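FLAP structure-specific endonuclease (Sulfolobus solfataricus, PDB 2IZO) cuts 5'-flap DNA structures during replication and repair, acting as a structure-specific flap endonuclease and 5'-3' exonuclease that uses magnesium ions. Local coordinates at residues A173-A178 with G280-P285; M1-D6 with I228-D233. One frame throughout, in Å; residues are numbered along the deposited sequence.

Interaction 1 (A173-A178 with G280-P285)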
ATOM      1  N   ALA A 173       3.256  28.368 -20.843  1.00 46.39           N
ATOM      2  CA  ALA A 173       3.099  28.588 -19.403  1.00 46.53           C
ATOM      3  C   ALA A 173       4.261  29.369 -18.797  1.00 46.82           C
ATOM      4  O   ALA A 173       4.061  30.203 -17.906  1.00 47.04           O
ATOM      5  CB  ALA A 173       2.929  27.271 -18.686  1.00 46.55           C
ATOM      6  N   ILE A 174       5.469  29.100 -19.283  1.00 46.95           N
ATOM      7  CA  ILE A 174       6.653  29.830 -18.837  1.00 47.06           C
ATOM      8  C   ILE A 174       6.496  31.336 -19.079  1.00 47.20           C
ATOM      9  O   ILE A 174       6.778  32.142 -18.188  1.00 47.41           O
ATOM     10  CB  ILE A 174       7.941  29.296 -19.502  1.00 47.03           C
ATOM     11  CG1 ILE A 174       8.057  27.779 -19.289  1.00 47.06           C
ATOM     12  CG2 ILE A 174       9.168  30.020 -18.952  1.00 47.12           C
ATOM     13  CD1 ILE A 174       9.236  27.132 -19.993  1.00 47.01           C
ATOM     14  N   LEU A 175       6.014  31.701 -20.268  1.00 47.22           N
ATOM     15  CA  LEU A 175       5.876  33.108 -20.667  1.00 47.16           C
ATOM     16  C   LEU A 175       4.731  33.833 -19.954  1.00 47.27           C
ATOM     17  O   LEU A 175       4.586  35.052 -20.085  1.00 47.34           O
ATOM     18  CB  LEU A 175       5.700  33.229 -22.183  1.00 47.04           C
ATOM     19  CG  LEU A 175       6.727  32.611 -23.137  1.00 46.73           C
ATOM     20  CD1 LEU A 175       6.141  32.500 -24.535  1.00 46.57           C
ATOM     21  CD2 LEU A 175       8.014  33.408 -23.162  1.00 46.53           C
ATOM     22  N   PHE A 176       3.923  33.081 -19.207  1.00 47.32           N
ATOM     23  CA  PHE A 176       2.821  33.657 -18.436  1.00 47.26           C
ATOM     24  C   PHE A 176       3.117  33.733 -16.940  1.00 47.29           C
ATOM     25  O   PHE A 176       2.256  34.131 -16.149  1.00 47.52           O
ATOM     26  CB  PHE A 176       1.525  32.882 -18.678  1.00 47.13           C
ATOM     27  CG  PHE A 176       0.915  33.121 -20.029  1.00 47.04           C
ATOM     28  CD1 PHE A 176       0.441  34.384 -20.381  1.00 46.64           C
ATOM     29  CD2 PHE A 176       0.792  32.078 -20.941  1.00 46.88           C
ATOM     30  CE1 PHE A 176      -0.135  34.607 -21.626  1.00 46.66           C
ATOM     31  CE2 PHE A 176       0.215  32.291 -22.191  1.00 47.13           C
ATOM     32  CZ  PHE A 176      -0.250  33.558 -22.534  1.00 46.98           C
ATOM     33  N   GLY A 177       4.332  33.358 -16.553  1.00 47.09           N
ATOM     34  CA  GLY A 177       4.751  33.474 -15.163  1.00 46.99           C
ATOM     35  C   GLY A 177       4.669  32.198 -14.343  1.00 46.95           C
ATOM     36  O   GLY A 177       4.599  32.253 -13.115  1.00 47.03           O
ATOM     37  N   ALA A 178       4.676  31.048 -15.012  1.00 46.87           N
ATOM     38  CA  ALA A 178       4.757  29.770 -14.315  1.00 46.64           C
ATOM     39  C   ALA A 178       6.132  29.649 -13.678  1.00 46.52           C
ATOM     40  O   ALA A 178       7.141  29.959 -14.307  1.00 46.61           O
ATOM     41  CB  ALA A 178       4.510  28.613 -15.272  1.00 46.43           C
ATOM     42  N   GLY A 280       1.924  42.997 -23.068  1.00 51.72           N
ATOM     43  CA  GLY A 280       0.897  43.117 -22.034  1.00 51.60           C
ATOM     44  C   GLY A 280       0.028  41.882 -21.895  1.00 51.50           C
ATOM     45  O   GLY A 280      -0.469  41.588 -20.806  1.00 51.50           O
ATOM     46  N   LEU A 281      -0.149  41.159 -23.000  1.00 51.39           N
ATOM     47  CA  LEU A 281      -0.927  39.922 -23.009  1.00 51.31           C
ATOM     48  C   LEU A 281      -0.182  38.784 -22.315  1.00 51.35           C
ATOM     49  O   LEU A 281      -0.796  37.810 -21.877  1.00 51.40           O
ATOM     50  CB  LEU A 281      -1.302  39.521 -24.441  1.00 51.29           C
ATOM     51  CG  LEU A 281      -2.191  40.475 -25.254  1.00 51.26           C
ATOM     52  CD1 LEU A 281      -2.179  40.099 -26.733  1.00 50.66           C
ATOM     53  CD2 LEU A 281      -3.623  40.526 -24.720  1.00 50.89           C
ATOM     54  N   PHE A 282       1.140  38.911 -22.218  1.00 51.34           N
ATOM     55  CA  PHE A 282       1.964  37.925 -21.524  1.00 51.28           C
ATOM     56  C   PHE A 282       2.292  38.360 -20.103  1.00 51.43           C
ATOM     57  O   PHE A 282       2.153  37.569 -19.165  1.00 51.63           O
ATOM     58  CB  PHE A 282       3.254  37.641 -22.297  1.00 51.13           C
ATOM     59  CG  PHE A 282       3.093  36.634 -23.398  1.00 50.97           C
ATOM     60  CD1 PHE A 282       3.037  35.274 -23.112  1.00 50.77           C
ATOM     61  CD2 PHE A 282       3.007  37.042 -24.723  1.00 50.92           C
ATOM     62  CE1 PHE A 282       2.891  34.337 -24.127  1.00 50.54           C
ATOM     63  CE2 PHE A 282       2.861  36.111 -25.745  1.00 50.79           C
ATOM     64  CZ  PHE A 282       2.802  34.755 -25.445  1.00 50.72           C
ATOM     65  N   LEU A 283       2.734  39.609 -19.950  1.00 51.47           N
ATOM     66  CA  LEU A 283       3.131  40.139 -18.643  1.00 51.51           C
ATOM     67  C   LEU A 283       1.978  40.083 -17.648  1.00 51.53           C
ATOM     68  O   LEU A 283       2.108  39.505 -16.567  1.00 51.62           O
ATOM     69  CB  LEU A 283       3.662  41.571 -18.764  1.00 51.43           C
ATOM     70  CG  LEU A 283       5.089  41.775 -19.281  1.00 51.45           C
ATOM     71  CD1 LEU A 283       5.279  43.208 -19.779  1.00 51.41           C
ATOM     72  CD2 LEU A 283       6.124  41.426 -18.215  1.00 51.38           C
ATOM     73  N   ASN A 284       0.851  40.672 -18.036  1.00 51.54           N
ATOM     74  CA  ASN A 284      -0.344  40.696 -17.202  1.00 51.55           C
ATOM     75  C   ASN A 284      -1.615  40.419 -18.010  1.00 51.55           C
ATOM     76  O   ASN A 284      -2.258  41.348 -18.505  1.00 51.42           O
ATOM     77  CB  ASN A 284      -0.435  42.014 -16.422  1.00 51.62           C
ATOM     78  CG  ASN A 284       0.236  43.173 -17.146  1.00 51.75           C
ATOM     79  OD1 ASN A 284      -0.230  43.624 -18.193  1.00 51.86           O
ATOM     80  ND2 ASN A 284       1.337  43.660 -16.584  1.00 51.76           N
ATOM     81  N   PRO A 285      -1.962  39.127 -18.167  1.00 51.63           N
ATOM     82  CA  PRO A 285      -3.170  38.710 -18.875  1.00 51.67           C
ATOM     83  C   PRO A 285      -4.372  38.554 -17.946  1.00 51.79           C
ATOM     84  O   PRO A 285      -4.240  38.702 -16.727  1.00 51.64           O
ATOM     85  CB  PRO A 285      -2.777  37.347 -19.444  1.00 51.71           C
ATOM     86  CG  PRO A 285      -1.708  36.822 -18.510  1.00 51.57           C
ATOM     87  CD  PRO A 285      -1.188  37.967 -17.682  1.00 51.57           C
TER
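Phe-282, near the end of helix 278-283, lays its ring against Leu-175 and Phe-176 at the close of helix 172-175. Its CB sits 3.7 Å from Leu-175 O, and with CG anti to its own carbonyl carbon (chi1 -83°) the ring is carried over to Leu-175. CD1 then meets the same carbonyl, Leu-175 O at 3.4 Å lying at the ring edge, and CD1 also touches the aliphatic Leu-175 CB. Farther out, CE1 is shared by two neighbours, Leu-175 CB and Phe-176 CZ, the latter 3.6 Å away. At the tip, Phe-282 CZ finishes beside the methyl Leu-175 CD1, at 4.1 Å.

The two phenyl rings form an offset stack, centroids 4.7 Å apart and planes inclined by 24°, with Phe-282 CD1 over one face of Phe-176 near its rim. In the plane of the Phe-176 ring, Leu-281 O approaches CE1 at 3.3 Å, and Pro-285 CG packs obliquely on CD1. No hydrogen bond joins the segments, so aromatic and aliphatic packing carries the contact. Just after Phe-176 the chain turns through Gly-177 in a Schellman motif, in which Ala-178 N returns to Ala-173 O and Gly-177 N to Ile-174 O.

Tyr-234 meets the ring of Phe-282 steeply, and Ala-152 and Ala-155 of helix 150-159 also touch Phe-176. The result is a buried aromatic stack beside the acidic metal site of an XPG/RAD2 nuclease, joining the helix that begins at Asp-172, a predicted magnesium ligand, to helix 278-283.

Interaction 2 (M1-D6 with I228-D233); sequences MDLVKD and ILIGTD
Ile-230, on the final turn of helix 220-230, points its side chain into the N-terminal loop and meets Asp-2, Leu-3 and Lys-5. The close-packed part is apolar on the isoleucine side. Its CD1 lies 3.4 Å from Asp-2 O. The Leu-3 side chain crosses that of Ile-230 at about a right angle, with Leu-3 CD2 3.9 Å from Ile-230 CD1. Lys-5 brings its methylene CD within 4.3 Å of the same methyl. CG2, the other branch, faces two oxygens of Asp-2, its backbone O and its carboxylate OD1, each 3.6 Å away.

Toward solvent the fit slackens. Asp-2 is exposed, and its carboxylate swings toward the helix end because CG stands opposite the backbone N (chi1 171°). There OD1 comes 3.4 Å from Gly-231 O, but both are acceptors and no hydrogen bond links the segments. Gly-231 leaves the helix with positive phi, at backbone angles where a CB would press on the preceding carbonyl.

Cutting the Ile-230 side chain back to an alanine here would take away both CD1 and CG2, which would probably leave Leu-3 CD2 and Lys-5 CD without their shared partner and the N-terminal loop less firmly seated on the helix. Lys-5 also packs on Pro-244 and Leu-248 of helix 244-253. The contact thus seats the N-terminus against the two helices that are probably those of the helix-three-turn-helix DNA-binding motif of FEN1 enzymes, whose intervening loop begins at Gly-231.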
ATOM      1  N   MET A   1      10.853  23.572 -34.116  1.00 49.51           N
ATOM      2  CA  MET A   1      11.084  23.983 -32.712  1.00 49.82           C
ATOM      3  C   MET A   1      10.485  25.357 -32.391  1.00 50.33           C
ATOM      4  O   MET A   1      10.381  26.225 -33.264  1.00 50.47           O
ATOM      5  CB  MET A   1      12.578  23.921 -32.354  1.00 49.80           C
ATOM      6  CG  MET A   1      13.577  24.365 -33.433  1.00 49.76           C
ATOM      7  SD  MET A   1      15.011  23.248 -33.595  1.00 49.89           S
ATOM      8  CE  MET A   1      16.153  23.776 -32.343  1.00 48.26           C
ATOM      9  N   ASP A   2      10.072  25.525 -31.132  1.00 50.81           N
ATOM     10  CA  ASP A   2       9.545  26.789 -30.610  1.00 51.24           C
ATOM     11  C   ASP A   2      10.303  27.226 -29.353  1.00 51.71           C
ATOM     12  O   ASP A   2      10.545  28.417 -29.161  1.00 51.83           O
ATOM     13  CB  ASP A   2       8.056  26.673 -30.303  1.00 51.33           C
ATOM     14  CG  ASP A   2       7.519  27.882 -29.558  1.00 51.06           C
ATOM     15  OD1 ASP A   2       7.298  28.929 -30.205  1.00 51.05           O
ATOM     16  OD2 ASP A   2       7.316  27.776 -28.329  1.00 50.09           O
ATOM     17  N   LEU A   3      10.632  26.261 -28.490  1.00 52.14           N
ATOM     18  CA  LEU A   3      11.654  26.437 -27.451  1.00 52.29           C
ATOM     19  C   LEU A   3      12.577  25.208 -27.328  1.00 52.70           C
ATOM     20  O   LEU A   3      12.187  24.148 -26.825  1.00 52.57           O
ATOM     21  CB  LEU A   3      11.049  26.825 -26.099  1.00 52.06           C
ATOM     22  CG  LEU A   3      10.528  28.249 -25.857  1.00 52.01           C
ATOM     23  CD1 LEU A   3      10.227  28.462 -24.370  1.00 51.85           C
ATOM     24  CD2 LEU A   3      11.491  29.321 -26.337  1.00 51.53           C
ATOM     25  N   VAL A   4      13.791  25.365 -27.845  1.00 53.22           N
ATOM     26  CA  VAL A   4      14.897  24.434 -27.618  1.00 53.44           C
ATOM     27  C   VAL A   4      16.065  25.275 -27.119  1.00 53.67           C
ATOM     28  O   VAL A   4      17.212  25.150 -27.558  1.00 53.49           O
ATOM     29  CB  VAL A   4      15.292  23.677 -28.884  1.00 53.56           C
ATOM     30  CG1 VAL A   4      14.282  22.568 -29.178  1.00 53.87           C
ATOM     31  CG2 VAL A   4      15.424  24.647 -30.057  1.00 53.37           C
ATOM     32  N   LYS A   5      15.720  26.167 -26.201  1.00 53.99           N
ATOM     33  CA  LYS A   5      16.675  26.928 -25.446  1.00 54.21           C
ATOM     34  C   LYS A   5      16.572  26.342 -24.048  1.00 54.39           C
ATOM     35  O   LYS A   5      16.475  27.071 -23.059  1.00 54.72           O
ATOM     36  CB  LYS A   5      16.277  28.402 -25.467  1.00 54.35           C
ATOM     37  CG  LYS A   5      16.011  28.943 -26.875  1.00 54.50           C
ATOM     38  CD  LYS A   5      15.110  30.154 -26.847  1.00 54.94           C
ATOM     39  CE  LYS A   5      15.876  31.379 -26.388  1.00 56.38           C
ATOM     40  NZ  LYS A   5      15.038  32.306 -25.572  1.00 57.11           N
ATOM     41  N   ASP A   6      16.574  25.009 -23.985  1.00 54.46           N
ATOM     42  CA  ASP A   6      16.422  24.281 -22.730  1.00 54.50           C
ATOM     43  C   ASP A   6      17.465  23.186 -22.492  1.00 54.58           C
ATOM     44  O   ASP A   6      17.676  22.292 -23.326  1.00 54.36           O
ATOM     45  CB  ASP A   6      15.023  23.669 -22.625  1.00 54.42           C
ATOM     46  CG  ASP A   6      13.933  24.713 -22.522  1.00 54.92           C
ATOM     47  OD1 ASP A   6      14.114  25.704 -21.788  1.00 55.62           O
ATOM     48  OD2 ASP A   6      12.879  24.536 -23.168  1.00 55.26           O
ATOM     49  N   ILE A 228       8.260  36.630 -28.769  1.00 46.20           N
ATOM     50  CA  ILE A 228       7.715  37.459 -29.851  1.00 46.15           C
ATOM     51  C   ILE A 228       8.521  37.266 -31.141  1.00 46.10           C
ATOM     52  O   ILE A 228       7.950  37.165 -32.229  1.00 46.04           O
ATOM     53  CB  ILE A 228       7.666  38.982 -29.478  1.00 46.17           C
ATOM     54  CG1 ILE A 228       7.064  39.221 -28.079  1.00 46.38           C
ATOM     55  CG2 ILE A 228       6.929  39.801 -30.543  1.00 45.90           C
ATOM     56  CD1 ILE A 228       5.708  38.576 -27.821  1.00 46.59           C
ATOM     57  N   LEU A 229       9.845  37.203 -31.011  1.00 46.01           N
ATOM     58  CA  LEU A 229      10.715  37.057 -32.171  1.00 45.90           C
ATOM     59  C   LEU A 229      10.624  35.664 -32.775  1.00 46.13           C
ATOM     60  O   LEU A 229      10.784  35.504 -33.987  1.00 46.30           O
ATOM     61  CB  LEU A 229      12.165  37.400 -31.831  1.00 45.72           C
ATOM     62  CG  LEU A 229      12.540  38.848 -31.493  1.00 45.30           C
ATOM     63  CD1 LEU A 229      14.051  38.958 -31.375  1.00 44.92           C
ATOM     64  CD2 LEU A 229      12.018  39.856 -32.516  1.00 44.68           C
ATOM     65  N   ILE A 230      10.368  34.663 -31.933  1.00 46.29           N
ATOM     66  CA  ILE A 230      10.150  33.296 -32.409  1.00 46.35           C
ATOM     67  C   ILE A 230       8.752  33.193 -32.995  1.00 46.50           C
ATOM     68  O   ILE A 230       8.589  32.923 -34.186  1.00 46.53           O
ATOM     69  CB  ILE A 230      10.335  32.241 -31.293  1.00 46.33           C
ATOM     70  CG1 ILE A 230      11.779  32.243 -30.790  1.00 45.97           C
ATOM     71  CG2 ILE A 230       9.951  30.845 -31.797  1.00 46.24           C
ATOM     72  CD1 ILE A 230      11.966  31.498 -29.494  1.00 46.05           C
ATOM     73  N   GLY A 231       7.748  33.422 -32.154  1.00 46.85           N
ATOM     74  CA  GLY A 231       6.361  33.401 -32.595  1.00 47.23           C
ATOM     75  C   GLY A 231       5.406  32.810 -31.584  1.00 47.44           C
ATOM     76  O   GLY A 231       5.494  31.631 -31.248  1.00 47.53           O
ATOM     77  N   THR A 232       4.490  33.647 -31.105  1.00 47.72           N
ATOM     78  CA  THR A 232       3.409  33.226 -30.225  1.00 47.87           C
ATOM     79  C   THR A 232       2.132  33.123 -31.051  1.00 47.90           C
ATOM     80  O   THR A 232       2.163  33.304 -32.264  1.00 47.91           O
ATOM     81  CB  THR A 232       3.209  34.238 -29.086  1.00 47.96           C
ATOM     82  OG1 THR A 232       2.532  35.397 -29.587  1.00 48.10           O
ATOM     83  CG2 THR A 232       4.560  34.655 -28.499  1.00 48.26           C
ATOM     84  N   ASP A 233       1.010  32.832 -30.398  1.00 48.09           N
ATOM     85  CA  ASP A 233      -0.284  32.778 -31.086  1.00 48.25           C
ATOM     86  C   ASP A 233      -0.783  34.161 -31.498  1.00 48.14           C
ATOM     87  O   ASP A 233      -1.550  34.292 -32.451  1.00 48.15           O
ATOM     88  CB  ASP A 233      -1.328  32.075 -30.219  1.00 48.33           C
ATOM     89  CG  ASP A 233      -1.007  30.616 -30.002  1.00 48.79           C
ATOM     90  OD1 ASP A 233      -0.503  30.284 -28.907  1.00 49.82           O
ATOM     91  OD2 ASP A 233      -1.241  29.806 -30.927  1.00 48.64           O
TER

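The two contacts meet directly: Phe-282 CZ of interaction 1 packs on Thr-232 CG2 of interaction 2 at 3.5 Å, although their centres are 14 Å apart. Their segments alternate along the chain, and the contacts together bring the N-terminal loop, helix 172-175, helix 220-230 and helix 278-283 into one region beside the metal site. Both approach Asp-172, predicted to bind the second magnesium ion: the side chain of Phe-176 is about 4 Å from that of Asp-172 and that of Asp-2 about 6 Å. A bound magnesium ion lies about 6 Å from the Phe-176 side chain, and a bound zinc ion about 8 Å from that of Asp-2. Residues 228-233 end at Asp-233, another predicted ligand.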